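Tylactone synthase starter module and modules 1 & 2 (Streptomyces fradiae, PDB 2Z5L) probably catalyses the stereospecific, NADPH-dependent reduction of a beta-keto group on the growing polyketide chain, acting as the first ketoreductase of the tylosin polyketide synthase. Local coordinates at residues A[156-161]-A[411-416]; A[417-420]-A[424-427]. All blocks are in the same frame, centred on the assembly; numbering follows the deposited sequence.

Interaction 1: A[156-161]-A[411-416]; sequences ETPQDA and LDALAE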
# COMPACT_ATOMS: atom_id res chain seq x y z
N GLU A 156 -8.48 -16.98 1.24
CA GLU A 156 -7.11 -16.49 1.09
C GLU A 156 -6.96 -15.07 1.60
O GLU A 156 -7.88 -14.25 1.50
CB GLU A 156 -6.66 -16.57 -0.39
CG GLU A 156 -7.23 -15.48 -1.28
CD GLU A 156 -7.02 -15.75 -2.77
OE1 GLU A 156 -7.19 -14.81 -3.58
OE2 GLU A 156 -6.71 -16.90 -3.15
N THR A 157 -5.80 -14.78 2.18
CA THR A 157 -5.53 -13.46 2.72
C THR A 157 -4.24 -12.93 2.10
O THR A 157 -3.42 -13.70 1.60
CB THR A 157 -5.37 -13.53 4.24
OG1 THR A 157 -4.22 -14.34 4.55
CG2 THR A 157 -6.60 -14.16 4.87
N PRO A 158 -4.07 -11.60 2.11
CA PRO A 158 -2.88 -10.95 1.55
C PRO A 158 -1.68 -11.03 2.49
O PRO A 158 -1.77 -10.60 3.64
CB PRO A 158 -3.35 -9.52 1.34
CG PRO A 158 -4.30 -9.32 2.49
CD PRO A 158 -5.08 -10.60 2.51
N GLN A 159 -0.57 -11.58 2.02
CA GLN A 159 0.61 -11.68 2.87
C GLN A 159 1.44 -10.39 2.65
O GLN A 159 1.47 -9.84 1.55
CB GLN A 159 1.41 -12.94 2.51
CG GLN A 159 2.34 -13.44 3.63
CD GLN A 159 1.60 -14.19 4.76
OE1 GLN A 159 0.53 -13.77 5.22
NE2 GLN A 159 2.19 -15.29 5.21
N ASP A 160 2.09 -9.92 3.71
CA ASP A 160 2.87 -8.68 3.68
C ASP A 160 3.81 -8.46 2.48
O ASP A 160 3.58 -7.57 1.65
CB ASP A 160 3.66 -8.53 4.98
CG ASP A 160 4.25 -7.14 5.15
OD1 ASP A 160 5.48 -6.98 4.98
OD2 ASP A 160 3.47 -6.21 5.45
N ALA A 161 4.87 -9.25 2.41
CA ALA A 161 5.85 -9.15 1.34
C ALA A 161 5.20 -8.91 -0.03
O ALA A 161 5.55 -7.96 -0.73
CB ALA A 161 6.72 -10.41 1.30
N LEU A 411 -0.19 -1.84 5.45
CA LEU A 411 -1.13 -1.58 6.51
C LEU A 411 -2.45 -2.25 6.14
O LEU A 411 -3.10 -2.87 6.98
CB LEU A 411 -1.37 -0.07 6.71
CG LEU A 411 -0.24 0.73 7.37
CD1 LEU A 411 -0.62 2.20 7.46
CD2 LEU A 411 0.04 0.17 8.76
N ASP A 412 -2.83 -2.13 4.87
CA ASP A 412 -4.07 -2.73 4.38
C ASP A 412 -4.09 -4.25 4.51
O ASP A 412 -5.08 -4.82 4.99
CB ASP A 412 -4.32 -2.33 2.91
CG ASP A 412 -4.29 -0.81 2.70
OD1 ASP A 412 -4.49 -0.05 3.68
OD2 ASP A 412 -4.10 -0.37 1.55
N ALA A 413 -3.01 -4.91 4.11
CA ALA A 413 -2.94 -6.37 4.19
C ALA A 413 -3.09 -6.84 5.64
O ALA A 413 -3.72 -7.86 5.91
CB ALA A 413 -1.61 -6.87 3.61
N LEU A 414 -2.48 -6.09 6.56
CA LEU A 414 -2.54 -6.40 7.98
C LEU A 414 -3.99 -6.34 8.43
O LEU A 414 -4.43 -7.16 9.24
CB LEU A 414 -1.70 -5.41 8.78
CG LEU A 414 -1.81 -5.50 10.31
CD1 LEU A 414 -1.20 -6.80 10.81
CD2 LEU A 414 -1.08 -4.31 10.95
N ALA A 415 -4.74 -5.38 7.90
CA ALA A 415 -6.15 -5.24 8.25
C ALA A 415 -6.88 -6.51 7.82
O ALA A 415 -7.59 -7.12 8.62
CB ALA A 415 -6.75 -4.02 7.54
N GLU A 416 -6.68 -6.89 6.56
CA GLU A 416 -7.31 -8.09 6.00
C GLU A 416 -6.95 -9.33 6.80
O GLU A 416 -7.82 -10.09 7.20
CB GLU A 416 -6.89 -8.30 4.53
CG GLU A 416 -7.22 -7.14 3.61
CD GLU A 416 -7.19 -7.51 2.13
OE1 GLU A 416 -8.06 -8.28 1.68
OE2 GLU A 416 -6.30 -7.03 1.41
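The pyrrolidine ring of Pro158 lies over the side chains of Ala413 and Glu416, which sit three residues apart and so face the same way on helix 402-419. Pro158 CG reaches furthest in, 3.8 Å from Ala413 CB and 3.7 Å from Ala413 CA. The methyl of Ala413 is short enough to let the proline close on the helix backbone, and the two alpha carbons, Pro158 CA and Ala413 CA, are 5.3 Å apart.

Glu416 meets the same ring with most of its length. Its CG stands anti to the carbonyl carbon (chi1 -58°) and the chain runs on extended, which carries it obliquely across the proline. Near the root, Glu416 CB lies 3.6 Å from Pro158 CD, and CB and CG together give the ring an apolar surface. At the far end the carboxylate rests against the same ring, with Glu416 OE2 3.2 Å from Pro158 CG, a van der Waals or weakly polar C-H...O contact.

Pro158 suits the place because it is a compact, rigid group with no amide N-H to satisfy, set just ahead of Gln159, the N-cap of helix 160-175. Its carbonyl oxygen does find a donor, Arg417 NH1, from the next residue along helix 402-419. The contact therefore sets the loop that leads into helix 160-175 against the side of a helix 250 residues later in the sequence, within the ketoreductase domain. No hydrogen bond joins 156-161 to 411-416, so their contact is one of packing, with a carboxylate laid on ring carbons and the polar link supplied one residue further on.

Interaction 2: A[417-420]-A[424-427]; sequences RRRA and PATS
Arg418 and Arg419, in the last turn of helix 402-419, reach with their side chains to the carbonyls of Pro424 and Ala425 at the entrance to strand 426-430. This is the return from helix to strand in a beta-alpha-beta unit of the Rossmann fold, formed by strand 386-391, helix 402-419 and strand 426-430.

Apolar contacts line the turn. The methyl of Ala425 points at the helix and packs beside the aliphatic stem of Arg418, at the edge of the guanidinium, with Ala425 CB 3.6 Å from Arg418 CB. A small residue fits here, since the stem runs close alongside. The CB of Pro424 points away from the helix, yet the ring atoms CG and CD still border Arg418 NH2.

Hydrogen bonds dominate. Arg418 presents the side of its guanidinium, and both NE and NH2 donate to the single oxygen Pro424 O, with Arg418 NE at 2.6 Å and Arg418 NH2 at 2.8 Å. The acceptor lies in the guanidinium plane, so one carbonyl fills the notch between the two N-H groups; each bond is bent, at 145° for NE, as sharing one atom requires. A bend at chi3 (67°) turns the group to this edge-on approach. Its third nitrogen, NH1, bonds to His374, and the cation also makes a cation-pi contact with Phe386, so this buried arginine is engaged on several sides. Arg419 makes the other polar link. Bends at chi2 and chi3 bring its guanidinium to the Ala425 carbonyl, and the group is shared with the backbone oxygens of Asn471 and Asp472. Within the unit itself, Arg419 NH1 gives a straighter bond, 156° at the hydrogen, to Ala425 O at 2.8 Å.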
# COMPACT_ATOMS: atom_id res chain seq x y z
N ARG A 417 -5.66 -9.52 7.05
CA ARG A 417 -5.25 -10.68 7.81
C ARG A 417 -5.84 -10.70 9.21
O ARG A 417 -6.17 -11.77 9.74
CB ARG A 417 -3.73 -10.78 7.88
CG ARG A 417 -3.07 -11.04 6.54
CD ARG A 417 -1.64 -11.51 6.73
NE ARG A 417 -0.85 -10.58 7.54
CZ ARG A 417 -0.36 -9.43 7.08
NH1 ARG A 417 -0.57 -9.06 5.83
NH2 ARG A 417 0.36 -8.65 7.88
N ARG A 418 -5.98 -9.53 9.82
CA ARG A 418 -6.53 -9.44 11.18
C ARG A 418 -7.99 -9.86 11.26
O ARG A 418 -8.35 -10.71 12.07
CB ARG A 418 -6.40 -8.01 11.73
CG ARG A 418 -5.07 -7.71 12.39
CD ARG A 418 -5.08 -6.29 12.97
NE ARG A 418 -6.01 -6.14 14.09
CZ ARG A 418 -5.74 -6.51 15.34
NH1 ARG A 418 -4.58 -7.06 15.64
NH2 ARG A 418 -6.65 -6.33 16.29
N ARG A 419 -8.81 -9.24 10.43
CA ARG A 419 -10.23 -9.52 10.42
C ARG A 419 -10.49 -10.99 10.14
O ARG A 419 -11.16 -11.67 10.92
CB ARG A 419 -10.93 -8.63 9.40
CG ARG A 419 -10.96 -7.16 9.82
CD ARG A 419 -12.00 -6.92 10.90
NE ARG A 419 -13.34 -6.94 10.32
CZ ARG A 419 -13.91 -5.90 9.72
NH1 ARG A 419 -13.26 -4.75 9.62
NH2 ARG A 419 -15.11 -6.04 9.17
N ALA A 420 -9.95 -11.50 9.03
CA ALA A 420 -10.14 -12.89 8.66
C ALA A 420 -9.65 -13.83 9.76
O ALA A 420 -9.89 -15.04 9.72
CB ALA A 420 -9.43 -13.19 7.35
N PRO A 424 -10.29 -7.44 15.43
CA PRO A 424 -10.82 -6.17 14.93
C PRO A 424 -9.74 -5.42 14.15
O PRO A 424 -8.55 -5.53 14.46
CB PRO A 424 -11.23 -5.45 16.21
CG PRO A 424 -10.19 -5.91 17.19
CD PRO A 424 -10.09 -7.39 16.89
N ALA A 425 -10.16 -4.68 13.13
CA ALA A 425 -9.23 -3.91 12.30
C ALA A 425 -9.95 -3.22 11.15
O ALA A 425 -10.86 -3.78 10.56
CB ALA A 425 -8.13 -4.84 11.74
N THR A 426 -9.52 -2.00 10.85
CA THR A 426 -10.09 -1.19 9.77
C THR A 426 -8.93 -0.39 9.16
O THR A 426 -8.14 0.22 9.88
CB THR A 426 -11.14 -0.20 10.31
OG1 THR A 426 -12.07 -0.88 11.16
CG2 THR A 426 -11.90 0.44 9.16
N SER A 427 -8.82 -0.39 7.83
CA SER A 427 -7.75 0.34 7.15
C SER A 427 -8.31 1.28 6.10
O SER A 427 -8.95 0.85 5.14
CB SER A 427 -6.77 -0.64 6.49
OG SER A 427 -5.68 0.03 5.88

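Both interactions draw on helix 402-419, interaction 1 on its penultimate turns and interaction 2 on its end, and their centres lie about 9 Å apart. Along the chain they come in series: 156-161 and 411-416 are brought together across 250 residues, whereas 417-420 and 424-427 close a turn only a few residues long. They also touch directly, through a probable hydrogen bond of Asp412 OD1 with Ser427 OG. The helix is therefore tied to its own following strand within the ketoreductase domain and, at the same time, packed against the loop leading into helix 160-175 from the earlier part of the chain.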